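Local coordinates for protein putative Nitroreductase (Anabaena variabilis ATCC 29413, PDB 3EO7) that binds flavin mononucleotide and is probably an oxidoreductase of the nitroreductase family, at residues S315-L324 against D355-Q366. Sequence-based numbering, arbitrary orientation.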
# COMPACT_ATOMS: atom_id res chain seq x y z
N SER A 315 -0.14 14.43 -19.70
CA SER A 315 -1.58 14.47 -19.58
C SER A 315 -2.13 15.67 -18.83
O SER A 315 -1.44 16.26 -18.02
CB SER A 315 -1.99 13.23 -18.76
OG SER A 315 -3.40 13.12 -18.56
N ALA A 316 -3.36 16.05 -19.18
CA ALA A 316 -4.15 17.02 -18.40
C ALA A 316 -4.48 16.24 -17.11
O ALA A 316 -4.56 14.99 -17.12
CB ALA A 316 -5.42 17.41 -19.15
N PRO A 317 -4.65 16.95 -15.99
CA PRO A 317 -4.90 16.26 -14.70
C PRO A 317 -6.34 15.82 -14.51
O PRO A 317 -7.25 16.42 -15.10
CB PRO A 317 -4.57 17.33 -13.66
CG PRO A 317 -4.92 18.61 -14.33
CD PRO A 317 -4.61 18.42 -15.82
N ILE A 318 -6.54 14.80 -13.69
CA ILE A 318 -7.87 14.38 -13.29
C ILE A 318 -8.42 15.48 -12.39
O ILE A 318 -7.73 15.94 -11.48
CB ILE A 318 -7.84 13.04 -12.50
CG1 ILE A 318 -7.40 11.89 -13.41
CG2 ILE A 318 -9.19 12.71 -11.89
CD1 ILE A 318 -7.25 10.54 -12.71
N TYR A 319 -9.66 15.89 -12.64
CA TYR A 319 -10.33 16.91 -11.81
C TYR A 319 -11.08 16.19 -10.71
O TYR A 319 -11.95 15.37 -10.99
CB TYR A 319 -11.27 17.77 -12.63
CG TYR A 319 -12.01 18.78 -11.78
CD1 TYR A 319 -11.31 19.71 -11.01
CD2 TYR A 319 -13.39 18.80 -11.75
CE1 TYR A 319 -11.99 20.66 -10.23
CE2 TYR A 319 -14.07 19.74 -10.99
CZ TYR A 319 -13.38 20.65 -10.24
OH TYR A 319 -14.11 21.56 -9.49
N TRP A 320 -10.71 16.49 -9.46
CA TRP A 320 -11.31 15.83 -8.30
C TRP A 320 -12.47 16.56 -7.63
O TRP A 320 -12.87 16.17 -6.53
CB TRP A 320 -10.22 15.53 -7.27
CG TRP A 320 -9.22 14.52 -7.76
CD1 TRP A 320 -7.95 14.75 -8.21
CD2 TRP A 320 -9.43 13.11 -7.84
NE1 TRP A 320 -7.34 13.56 -8.55
CE2 TRP A 320 -8.23 12.54 -8.33
CE3 TRP A 320 -10.50 12.27 -7.50
CZ2 TRP A 320 -8.10 11.17 -8.52
CZ3 TRP A 320 -10.35 10.90 -7.67
CH2 TRP A 320 -9.14 10.37 -8.16
N GLY A 321 -13.03 17.58 -8.29
CA GLY A 321 -14.16 18.33 -7.76
C GLY A 321 -13.75 19.43 -6.82
O GLY A 321 -12.60 19.49 -6.34
N GLU A 322 -14.70 20.29 -6.48
CA GLU A 322 -14.43 21.37 -5.56
C GLU A 322 -14.09 20.79 -4.20
O GLU A 322 -14.79 19.88 -3.73
CB GLU A 322 -15.64 22.32 -5.44
CG GLU A 322 -15.41 23.45 -4.45
N ASN A 323 -13.01 21.29 -3.60
CA ASN A 323 -12.51 20.84 -2.31
C ASN A 323 -12.36 19.32 -2.22
O ASN A 323 -12.63 18.71 -1.19
CB ASN A 323 -13.40 21.33 -1.19
CG ASN A 323 -13.57 22.82 -1.21
OD1 ASN A 323 -14.70 23.32 -1.25
ND2 ASN A 323 -12.46 23.55 -1.26
N LEU A 324 -11.93 18.71 -3.33
CA LEU A 324 -11.71 17.26 -3.39
C LEU A 324 -12.95 16.40 -3.13
O LEU A 324 -12.82 15.21 -2.79
CB LEU A 324 -10.55 16.85 -2.44
CG LEU A 324 -9.18 17.48 -2.70
CD1 LEU A 324 -8.09 17.08 -1.64
CD2 LEU A 324 -8.68 17.05 -4.13
N ASP A 355 -0.88 9.82 -14.74
CA ASP A 355 -0.61 11.16 -14.25
C ASP A 355 -0.92 11.29 -12.76
O ASP A 355 -0.11 11.79 -11.99
CB ASP A 355 -1.44 12.18 -15.04
CG ASP A 355 -1.08 13.61 -14.69
OD1 ASP A 355 0.05 14.03 -15.00
OD2 ASP A 355 -1.96 14.31 -14.12
N PHE A 356 -2.08 10.79 -12.35
CA PHE A 356 -2.48 10.88 -10.95
C PHE A 356 -1.57 10.02 -10.07
O PHE A 356 -1.25 10.38 -8.95
CB PHE A 356 -3.93 10.52 -10.75
CG PHE A 356 -4.33 10.54 -9.30
CD1 PHE A 356 -4.41 11.76 -8.63
CD2 PHE A 356 -4.60 9.40 -8.60
CE1 PHE A 356 -4.76 11.82 -7.28
CE2 PHE A 356 -4.97 9.45 -7.23
CZ PHE A 356 -5.03 10.67 -6.58
N THR A 357 -1.15 8.87 -10.60
CA THR A 357 -0.39 7.92 -9.82
C THR A 357 1.07 8.34 -9.67
O THR A 357 1.61 8.30 -8.57
CB THR A 357 -0.47 6.53 -10.47
OG1 THR A 357 -1.85 6.14 -10.55
CG2 THR A 357 0.38 5.49 -9.68
N TYR A 358 1.68 8.74 -10.78
CA TYR A 358 3.11 9.07 -10.84
C TYR A 358 3.53 10.53 -10.92
O TYR A 358 4.74 10.80 -10.82
CB TYR A 358 3.75 8.34 -12.03
CG TYR A 358 3.69 6.83 -11.93
CD1 TYR A 358 4.69 6.12 -11.31
CD2 TYR A 358 2.63 6.11 -12.47
CE1 TYR A 358 4.66 4.73 -11.23
CE2 TYR A 358 2.59 4.71 -12.39
CZ TYR A 358 3.62 4.04 -11.77
OH TYR A 358 3.62 2.66 -11.69
N GLN A 359 2.58 11.44 -11.14
CA GLN A 359 2.84 12.87 -11.33
C GLN A 359 2.04 13.71 -10.34
O GLN A 359 1.24 14.59 -10.73
CB GLN A 359 2.53 13.27 -12.78
CG GLN A 359 3.10 12.32 -13.86
CD GLN A 359 4.63 12.25 -13.95
OE1 GLN A 359 5.34 13.24 -13.71
NE2 GLN A 359 5.14 11.07 -14.36
N PRO A 360 2.24 13.44 -9.03
CA PRO A 360 1.46 14.15 -8.02
C PRO A 360 1.69 15.66 -8.04
O PRO A 360 0.83 16.41 -7.59
CB PRO A 360 1.93 13.52 -6.71
CG PRO A 360 3.32 13.04 -7.02
CD PRO A 360 3.23 12.53 -8.43
N GLN A 361 2.82 16.10 -8.59
CA GLN A 361 3.11 17.53 -8.71
C GLN A 361 2.09 18.27 -9.57
O GLN A 361 1.95 19.48 -9.48
CB GLN A 361 4.51 17.77 -9.22
CG GLN A 361 4.75 17.55 -10.71
CD GLN A 361 4.92 16.08 -11.10
OE1 GLN A 361 4.87 15.17 -10.27
NE2 GLN A 361 5.11 15.85 -12.40
N ASN A 362 1.36 17.52 -10.40
CA ASN A 362 0.32 18.07 -11.24
C ASN A 362 -1.03 18.29 -10.53
O ASN A 362 -2.00 18.70 -11.18
CB ASN A 362 0.16 17.19 -12.47
CG ASN A 362 1.35 17.30 -13.41
OD1 ASN A 362 2.08 18.29 -13.37
ND2 ASN A 362 1.51 16.32 -14.30
N TYR A 363 -1.07 18.02 -9.21
CA TYR A 363 -2.27 18.12 -8.39
C TYR A 363 -2.15 19.12 -7.24
O TYR A 363 -3.06 19.21 -6.41
CB TYR A 363 -2.66 16.71 -7.88
CG TYR A 363 -3.02 15.86 -9.06
CD1 TYR A 363 -2.03 15.21 -9.80
CD2 TYR A 363 -4.32 15.79 -9.50
CE1 TYR A 363 -2.36 14.52 -10.94
CE2 TYR A 363 -4.66 15.08 -10.64
CZ TYR A 363 -3.66 14.45 -11.35
OH TYR A 363 -3.97 13.76 -12.48
N ILE A 364 -1.08 19.91 -7.23
CA ILE A 364 -0.89 20.88 -6.15
C ILE A 364 -2.03 21.90 -6.10
O ILE A 364 -2.44 22.29 -5.03
CB ILE A 364 0.49 21.59 -6.19
CG1 ILE A 364 0.67 22.44 -7.42
CG2 ILE A 364 1.60 20.59 -6.14
CD1 ILE A 364 1.99 23.24 -7.39
N ASP A 365 -2.55 22.30 -7.26
CA ASP A 365 -3.64 23.27 -7.31
C ASP A 365 -4.98 22.72 -6.83
O ASP A 365 -5.94 23.48 -6.71
CB ASP A 365 -3.75 23.92 -8.70
CG ASP A 365 -4.20 22.96 -9.78
OD1 ASP A 365 -4.23 21.74 -9.55
OD2 ASP A 365 -4.47 23.46 -10.90
N GLN A 366 -5.04 21.42 -6.58
CA GLN A 366 -6.24 20.78 -6.02
C GLN A 366 -6.03 20.39 -4.54
O GLN A 366 -6.79 19.60 -3.98
CB GLN A 366 -6.67 19.58 -6.85
CG GLN A 366 -6.98 19.91 -8.29
CD GLN A 366 -7.57 18.72 -9.00
OE1 GLN A 366 -8.68 18.31 -8.67
NE2 GLN A 366 -6.83 18.15 -9.97
O HOH W 1 1.38 14.50 -17.30
O HOH W 2 -1.65 16.82 -15.32
O HOH W 3 -10.24 19.84 -7.04
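Gln366 reaches across to the irregular segment 315-324, where its terminal amide meets the backbone with a donor and an acceptor at once. From CB, which lies 4.2 Å from Leu324 CD2, the chain runs out extended through CG (chi2 -172°) to CD, 3.7 Å from Ile318 O. NE2 donates to Ile318 O (2.8 Å), nearly straight at 175°, while OE1 accepts Trp320 N (2.8 Å) on a lone pair in its carbonyl plane. A primary amide suits this place because it supplies both functions; OE1 also takes a proton from a water shared with Gly321 O. Tyr363 combines a ring that packs against Pro317 CB with a hydroxyl that accepts Ile318 N (3.0 Å) and gives a weak bond to Asp355 OD2. Two waters link the Asp355 carboxylate to the backbone of Ser315, and Asn362 ND2 donates to the syn lone pair of Asp355 OD1. Deeper in, Trp320 offers a broad flat edge to the Phe356 face, CZ2 over the ring centre and planes 54° apart. Tyr363 lies at the indole edge, with Phe356 CD1 over its ring. This aromatic cluster joins the loop before helix 325-333 to the last turn of helix 347-358 and the 3-10 turn that follows.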